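Local coordinates for YesW protein (Bacillus subtilis, PDB 2ZUX), which cleaves rhamnogalacturonan backbones in plant cell-wall pectin by endo-type elimination and needs calcium or manganese for activity, at residues 265-270 with 286-291; 10-15 with 82-87. One frame throughout, in Å; residues are numbered along the deposited sequence.

How the contacts relate
Contact 2 comes first along the chain and closes before contact 1 opens. It joins strands 13-17 and 76-87, the parallel neighbours in the otherwise antiparallel sheet of the N-terminal beta-sheet domain. Contact 1 lies in the C-terminal beta-propeller, in a four-stranded antiparallel sheet, where the chain entering strand 268-273 meets the loop that follows strand 281-286. The two share no strand or sheet. The centres of contact 1 and contact 2 are about 43 Å apart, on opposite sides of the chain's centre, and the nearest atoms of contact 1 and contact 2 are about 26 Å apart. Contact 1 borders a calcium-binding region of the propeller, while contact 2 is the one parallel junction in the N-terminal domain's sheet.

Contact 1 of 2, residues 265-270 with 286-291; sequences VDRFLA and RGYYAK
The Tyr-288 ring carries Arg-267 on one face: CB lies 3.9 Å from the ring centroid, a CH-pi contact. At the edge of this ring, in its plane, a water links Tyr-288 OH to the carbonyl O of Phe-268. The Arg-267 guanidinium has Tyr-289 OH over one face, while its NE comes to the edge of the Tyr-289 ring, 3.5 Å from CE2; the two planes stand 77° apart. A bend at chi2 (-68°) carries the arginine past both tyrosines, and Asn-263 takes a hydrogen bond from its NE. The Arg-286 guanidinium has Phe-268 CZ over one face and two acceptors near its edge. Its NE gives a nearly straight 2.7 Å bond to Val-265 O, within the guanidinium plane. NH2 reaches Asp-266 OD1 at 3.2 Å, a more bent hydrogen bond within a salt bridge. With CG anti to the backbone N (chi1 -171°) and the chain extended to NE, Arg-286 runs alongside Phe-268; Glu-229 pairs with its NH1.

Phe-268 and Arg-286 form an antiparallel non-hydrogen-bonded pair where strands 268-273 and 281-286 adjoin in a four-stranded sheet of the beta-propeller. Just beyond it, Gly-287 N donates to Arg-267 O at 2.8 Å, and a water bridges Arg-267 O to Gly-287 O. The positive phi of Gly-287 would jam a CB against the preceding carbonyl. Leu-269 CG packs 4.1 Å from Tyr-288 CE2. Tyr-288 OH hydrogen-bonds His-326 ND1, and its ring lies almost parallel to that of His-362; both histidines bind calcium, so Tyr-288 belongs to the second shell of that site.

Contact 2 of 2, residues 10-15 with 82-87; sequences RGLVAV and EKASVW
Strand 13-15 and the weakly bonded strand 84-87 run parallel in sense, their axes 29° apart and 4.5 Å from each other at closest approach. Trp-87 N donates to Ala-14 O over 2.8 Å in an almost straight bond (176° at the hydrogen), and Val-15 pairs with Trp-87 in a parallel bridge. Toward the start of the strands the backbones spread, and a water fills in, accepting from Ala-14 N and donating to Ser-85 O. Farther back the Glu-82 carboxylate takes over the linking: OE1 receives Arg-10 N at 3.2 Å on its syn side, and OE2 receives Leu-12 N at 3.1 Å. A second water donates to both OE2 and Leu-12 O. The bend at chi2 (-78°) folds the carboxylate back to the turn at 10-12. An alanine in place of Glu-82 would probably leave the amides of Arg-10 and Leu-12 without these acceptors and the turn less firmly tied to the neighbouring strand.

This is the parallel junction of a mixed seven-stranded sheet in the N-terminal domain, with strand 13-17 set between 76-87 and 20-24. On one face of the sheet Trp-87 lies against valines: Val-13 CG2 lies above the ring plane toward the rim, 3.4 Å from CZ2, and Val-15 CG2 comes in on the same side, also off-centre, 3.9 Å from CE3. Ala-14 and Val-86 point to the other face, where both touch Ile-21 and Tyr-67. Leu-12 CG meets Ala-84 CB at 3.7 Å, while Val-23 and Val-69 pack against the same leucine.

Contact 1 of 2, residues 265-270 with 286-291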
loop_
_atom_site.group_PDB
_atom_site.type_symbol
_atom_site.label_atom_id
_atom_site.label_comp_id
_atom_site.label_asym_id
_atom_site.label_seq_id
_atom_site.Cartn_x
_atom_site.Cartn_y
_atom_site.Cartn_z
ATOM N N VAL A 265 -4.516 23.353 2.594
ATOM C CA VAL A 265 -3.694 23.489 1.398
ATOM C C VAL A 265 -2.716 22.325 1.228
ATOM O O VAL A 265 -2.380 21.957 0.098
ATOM C CB VAL A 265 -2.927 24.846 1.408
ATOM C CG1 VAL A 265 -2.020 24.958 2.629
ATOM C CG2 VAL A 265 -2.135 25.054 0.117
ATOM N N ASP A 266 -2.273 21.734 2.337
ATOM C CA ASP A 266 -1.195 20.759 2.298
ATOM C C ASP A 266 -1.681 19.348 2.608
ATOM O O ASP A 266 -0.972 18.549 3.223
ATOM C CB ASP A 266 -0.067 21.187 3.242
ATOM C CG ASP A 266 0.806 22.289 2.661
ATOM O OD1 ASP A 266 0.703 22.580 1.448
ATOM O OD2 ASP A 266 1.595 22.861 3.451
ATOM N N ARG A 267 -2.889 19.038 2.142
ATOM C CA ARG A 267 -3.465 17.708 2.311
ATOM C C ARG A 267 -3.281 16.928 1.025
ATOM O O ARG A 267 -4.054 17.077 0.078
ATOM C CB ARG A 267 -4.943 17.813 2.696
ATOM C CG ARG A 267 -5.166 18.446 4.071
ATOM C CD ARG A 267 -4.662 17.538 5.175
ATOM N NE ARG A 267 -5.011 18.080 6.481
ATOM C CZ ARG A 267 -5.140 17.347 7.579
ATOM N NH1 ARG A 267 -4.968 16.035 7.535
ATOM N NH2 ARG A 267 -5.473 17.930 8.725
ATOM N N PHE A 268 -2.240 16.107 0.984
ATOM C CA PHE A 268 -1.860 15.414 -0.248
ATOM C C PHE A 268 -2.208 13.940 -0.217
ATOM O O PHE A 268 -2.136 13.293 0.836
ATOM C CB PHE A 268 -0.351 15.556 -0.486
ATOM C CG PHE A 268 0.101 16.975 -0.650
ATOM C CD1 PHE A 268 -0.055 17.625 -1.872
ATOM C CD2 PHE A 268 0.649 17.672 0.418
ATOM C CE1 PHE A 268 0.363 18.949 -2.038
ATOM C CE2 PHE A 268 1.067 18.988 0.272
ATOM C CZ PHE A 268 0.909 19.633 -0.954
ATOM N N LEU A 269 -2.551 13.418 -1.395
ATOM C CA LEU A 269 -2.622 11.977 -1.649
ATOM C C LEU A 269 -1.964 11.715 -2.997
ATOM O O LEU A 269 -1.617 12.652 -3.723
ATOM C CB LEU A 269 -4.069 11.462 -1.628
ATOM C CG LEU A 269 -4.891 11.734 -0.369
ATOM C CD1 LEU A 269 -6.363 11.429 -0.636
ATOM C CD2 LEU A 269 -4.346 10.922 0.801
ATOM N N ALA A 270 -1.749 10.447 -3.319
ATOM C CA ALA A 270 -1.144 10.089 -4.593
ATOM C C ALA A 270 -1.487 8.656 -4.897
ATOM O O ALA A 270 -1.871 7.891 -4.005
ATOM C CB ALA A 270 0.383 10.286 -4.561
ATOM N N ARG A 286 -4.504 17.119 -4.185
ATOM C CA ARG A 286 -4.297 18.166 -3.193
ATOM C C ARG A 286 -5.650 18.620 -2.715
ATOM O O ARG A 286 -6.534 18.906 -3.528
ATOM C CB ARG A 286 -3.522 19.340 -3.800
ATOM C CG ARG A 286 -3.061 20.394 -2.796
ATOM C CD ARG A 286 -2.147 21.406 -3.442
ATOM N NE ARG A 286 -1.330 22.075 -2.436
ATOM C CZ ARG A 286 -0.138 22.617 -2.669
ATOM N NH1 ARG A 286 0.375 22.620 -3.896
ATOM N NH2 ARG A 286 0.538 23.165 -1.661
ATOM N N GLY A 287 -5.808 18.686 -1.402
ATOM C CA GLY A 287 -7.064 19.085 -0.790
ATOM C C GLY A 287 -8.047 17.945 -0.621
ATOM O O GLY A 287 -8.060 16.984 -1.398
ATOM N N TYR A 288 -8.888 18.069 0.397
ATOM C CA TYR A 288 -10.092 17.254 0.482
ATOM C C TYR A 288 -11.185 17.808 1.369
ATOM O O TYR A 288 -12.351 17.529 1.125
ATOM C CB TYR A 288 -9.834 15.776 0.797
ATOM C CG TYR A 288 -8.741 15.438 1.774
ATOM C CD1 TYR A 288 -8.914 15.603 3.148
ATOM C CD2 TYR A 288 -7.554 14.863 1.322
ATOM C CE1 TYR A 288 -7.904 15.252 4.043
ATOM C CE2 TYR A 288 -6.546 14.500 2.203
ATOM C CZ TYR A 288 -6.731 14.697 3.561
ATOM O OH TYR A 288 -5.727 14.338 4.431
ATOM N N TYR A 289 -10.840 18.615 2.371
ATOM C CA TYR A 289 -11.880 19.166 3.245
ATOM C C TYR A 289 -12.793 20.152 2.530
ATOM O O TYR A 289 -13.984 20.240 2.855
ATOM C CB TYR A 289 -11.254 19.855 4.444
ATOM C CG TYR A 289 -10.527 18.920 5.371
ATOM C CD1 TYR A 289 -11.235 18.071 6.217
ATOM C CD2 TYR A 289 -9.131 18.882 5.411
ATOM C CE1 TYR A 289 -10.579 17.212 7.086
ATOM C CE2 TYR A 289 -8.468 18.029 6.278
ATOM C CZ TYR A 289 -9.195 17.200 7.114
ATOM O OH TYR A 289 -8.517 16.359 7.973
ATOM N N ALA A 290 -12.225 20.933 1.615
ATOM C CA ALA A 290 -12.995 21.868 0.813
ATOM C C ALA A 290 -12.471 21.736 -0.617
ATOM O O ALA A 290 -12.601 20.659 -1.205
ATOM C CB ALA A 290 -12.865 23.280 1.372
ATOM N N LYS A 291 -11.862 22.781 -1.171
ATOM C CA LYS A 291 -11.308 22.686 -2.522
ATOM C C LYS A 291 -10.455 21.430 -2.692
ATOM O O LYS A 291 -9.621 21.112 -1.830
ATOM C CB LYS A 291 -10.478 23.919 -2.864
ATOM C CG LYS A 291 -9.895 23.881 -4.271
ATOM C CD LYS A 291 -9.107 25.140 -4.620
ATOM C CE LYS A 291 -8.468 25.014 -5.994
ATOM N NZ LYS A 291 -7.836 26.296 -6.411
HETATM O O HOH W 1 -5.696 15.403 -1.631
HETATM O O HOH W 2 -3.389 13.795 3.346
#

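Contact 2 of 2, residues 10-15 with 82-87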
loop_
_atom_site.group_PDB
_atom_site.type_symbol
_atom_site.label_atom_id
_atom_site.label_comp_id
_atom_site.label_asym_id
_atom_site.label_seq_id
_atom_site.Cartn_x
_atom_site.Cartn_y
_atom_site.Cartn_z
ATOM N N ARG A 10 10.781 -16.346 -8.772
ATOM C CA ARG A 10 9.948 -17.348 -8.121
ATOM C C ARG A 10 9.525 -16.938 -6.706
ATOM O O ARG A 10 8.568 -17.490 -6.154
ATOM C CB ARG A 10 10.678 -18.697 -8.128
ATOM C CG ARG A 10 9.866 -19.900 -7.652
ATOM C CD ARG A 10 8.503 -19.992 -8.329
ATOM N NE ARG A 10 8.608 -20.238 -9.765
ATOM C CZ ARG A 10 7.583 -20.233 -10.613
ATOM N NH1 ARG A 10 6.351 -19.978 -10.183
ATOM N NH2 ARG A 10 7.786 -20.490 -11.899
ATOM N N GLY A 11 10.224 -15.963 -6.127
ATOM C CA GLY A 11 9.937 -15.517 -4.764
ATOM C C GLY A 11 10.146 -16.619 -3.742
ATOM O O GLY A 11 9.530 -16.622 -2.680
ATOM N N LEU A 12 11.020 -17.571 -4.064
ATOM C CA LEU A 12 11.254 -18.722 -3.203
ATOM C C LEU A 12 11.807 -18.295 -1.843
ATOM O O LEU A 12 12.735 -17.488 -1.775
ATOM C CB LEU A 12 12.195 -19.725 -3.892
ATOM C CG LEU A 12 12.454 -21.045 -3.172
ATOM C CD1 LEU A 12 11.178 -21.854 -3.044
ATOM C CD2 LEU A 12 13.506 -21.836 -3.937
ATOM N N VAL A 13 11.216 -18.828 -0.778
ATOM C CA VAL A 13 11.658 -18.563 0.588
ATOM C C VAL A 13 11.656 -19.875 1.376
ATOM O O VAL A 13 10.810 -20.744 1.141
ATOM C CB VAL A 13 10.776 -17.464 1.273
ATOM C CG1 VAL A 13 9.389 -17.985 1.624
ATOM C CG2 VAL A 13 11.458 -16.903 2.510
ATOM N N ALA A 14 12.623 -20.025 2.279
ATOM C CA ALA A 14 12.746 -21.208 3.120
ATOM C C ALA A 14 13.016 -20.754 4.540
ATOM O O ALA A 14 13.903 -19.928 4.776
ATOM C CB ALA A 14 13.869 -22.115 2.626
ATOM N N VAL A 15 12.227 -21.270 5.475
ATOM C CA VAL A 15 12.256 -20.791 6.848
ATOM C C VAL A 15 12.327 -21.977 7.795
ATOM O O VAL A 15 11.531 -22.914 7.693
ATOM C CB VAL A 15 11.003 -19.934 7.185
ATOM C CG1 VAL A 15 11.087 -19.374 8.607
ATOM C CG2 VAL A 15 10.812 -18.797 6.178
ATOM N N GLU A 82 15.744 -19.220 -8.831
ATOM C CA GLU A 82 16.828 -18.727 -8.002
ATOM C C GLU A 82 16.967 -19.610 -6.756
ATOM O O GLU A 82 15.992 -20.209 -6.290
ATOM C CB GLU A 82 16.582 -17.257 -7.623
ATOM C CG GLU A 82 15.497 -17.006 -6.555
ATOM C CD GLU A 82 14.051 -17.087 -7.060
ATOM O OE1 GLU A 82 13.815 -17.225 -8.289
ATOM O OE2 GLU A 82 13.145 -17.003 -6.193
ATOM N N LYS A 83 18.183 -19.705 -6.231
ATOM C CA LYS A 83 18.446 -20.465 -5.012
ATOM C C LYS A 83 17.993 -19.705 -3.771
ATOM O O LYS A 83 18.185 -18.493 -3.679
ATOM C CB LYS A 83 19.937 -20.782 -4.887
ATOM C CG LYS A 83 20.433 -21.806 -5.882
ATOM C CD LYS A 83 21.901 -22.146 -5.646
ATOM C CE LYS A 83 22.368 -23.247 -6.590
ATOM N NZ LYS A 83 21.666 -24.542 -6.340
ATOM N N ALA A 84 17.393 -20.426 -2.828
ATOM C CA ALA A 84 16.999 -19.847 -1.546
ATOM C C ALA A 84 17.721 -20.520 -0.389
ATOM O O ALA A 84 17.734 -21.744 -0.280
ATOM C CB ALA A 84 15.483 -19.946 -1.351
ATOM N N SER A 85 18.323 -19.714 0.479
ATOM C CA SER A 85 18.896 -20.238 1.711
ATOM C C SER A 85 17.838 -20.212 2.815
ATOM O O SER A 85 16.773 -19.611 2.646
ATOM C CB SER A 85 20.143 -19.445 2.114
ATOM O OG SER A 85 19.847 -18.070 2.257
ATOM N N VAL A 86 18.125 -20.871 3.933
ATOM C CA VAL A 86 17.157 -21.024 5.020
ATOM C C VAL A 86 17.258 -19.880 6.022
ATOM O O VAL A 86 18.342 -19.598 6.554
ATOM C CB VAL A 86 17.348 -22.374 5.766
ATOM C CG1 VAL A 86 16.442 -22.469 6.983
ATOM C CG2 VAL A 86 17.096 -23.553 4.829
ATOM N N TRP A 87 16.128 -19.227 6.287
ATOM C CA TRP A 87 16.062 -18.210 7.330
ATOM C C TRP A 87 16.196 -18.869 8.690
ATOM O O TRP A 87 15.380 -19.714 9.065
ATOM C CB TRP A 87 14.717 -17.499 7.304
ATOM C CG TRP A 87 14.408 -16.656 6.112
ATOM C CD1 TRP A 87 15.050 -16.630 4.903
ATOM C CD2 TRP A 87 13.329 -15.729 6.018
ATOM N NE1 TRP A 87 14.428 -15.727 4.062
ATOM C CE2 TRP A 87 13.374 -15.157 4.731
ATOM C CE3 TRP A 87 12.330 -15.321 6.908
ATOM C CZ2 TRP A 87 12.445 -14.197 4.308
ATOM C CZ3 TRP A 87 11.412 -14.368 6.491
ATOM C CH2 TRP A 87 11.475 -13.820 5.202
HETATM O O HOH W 3 14.040 -16.153 -3.789
HETATM O O HOH W 4 14.806 -18.103 1.912
#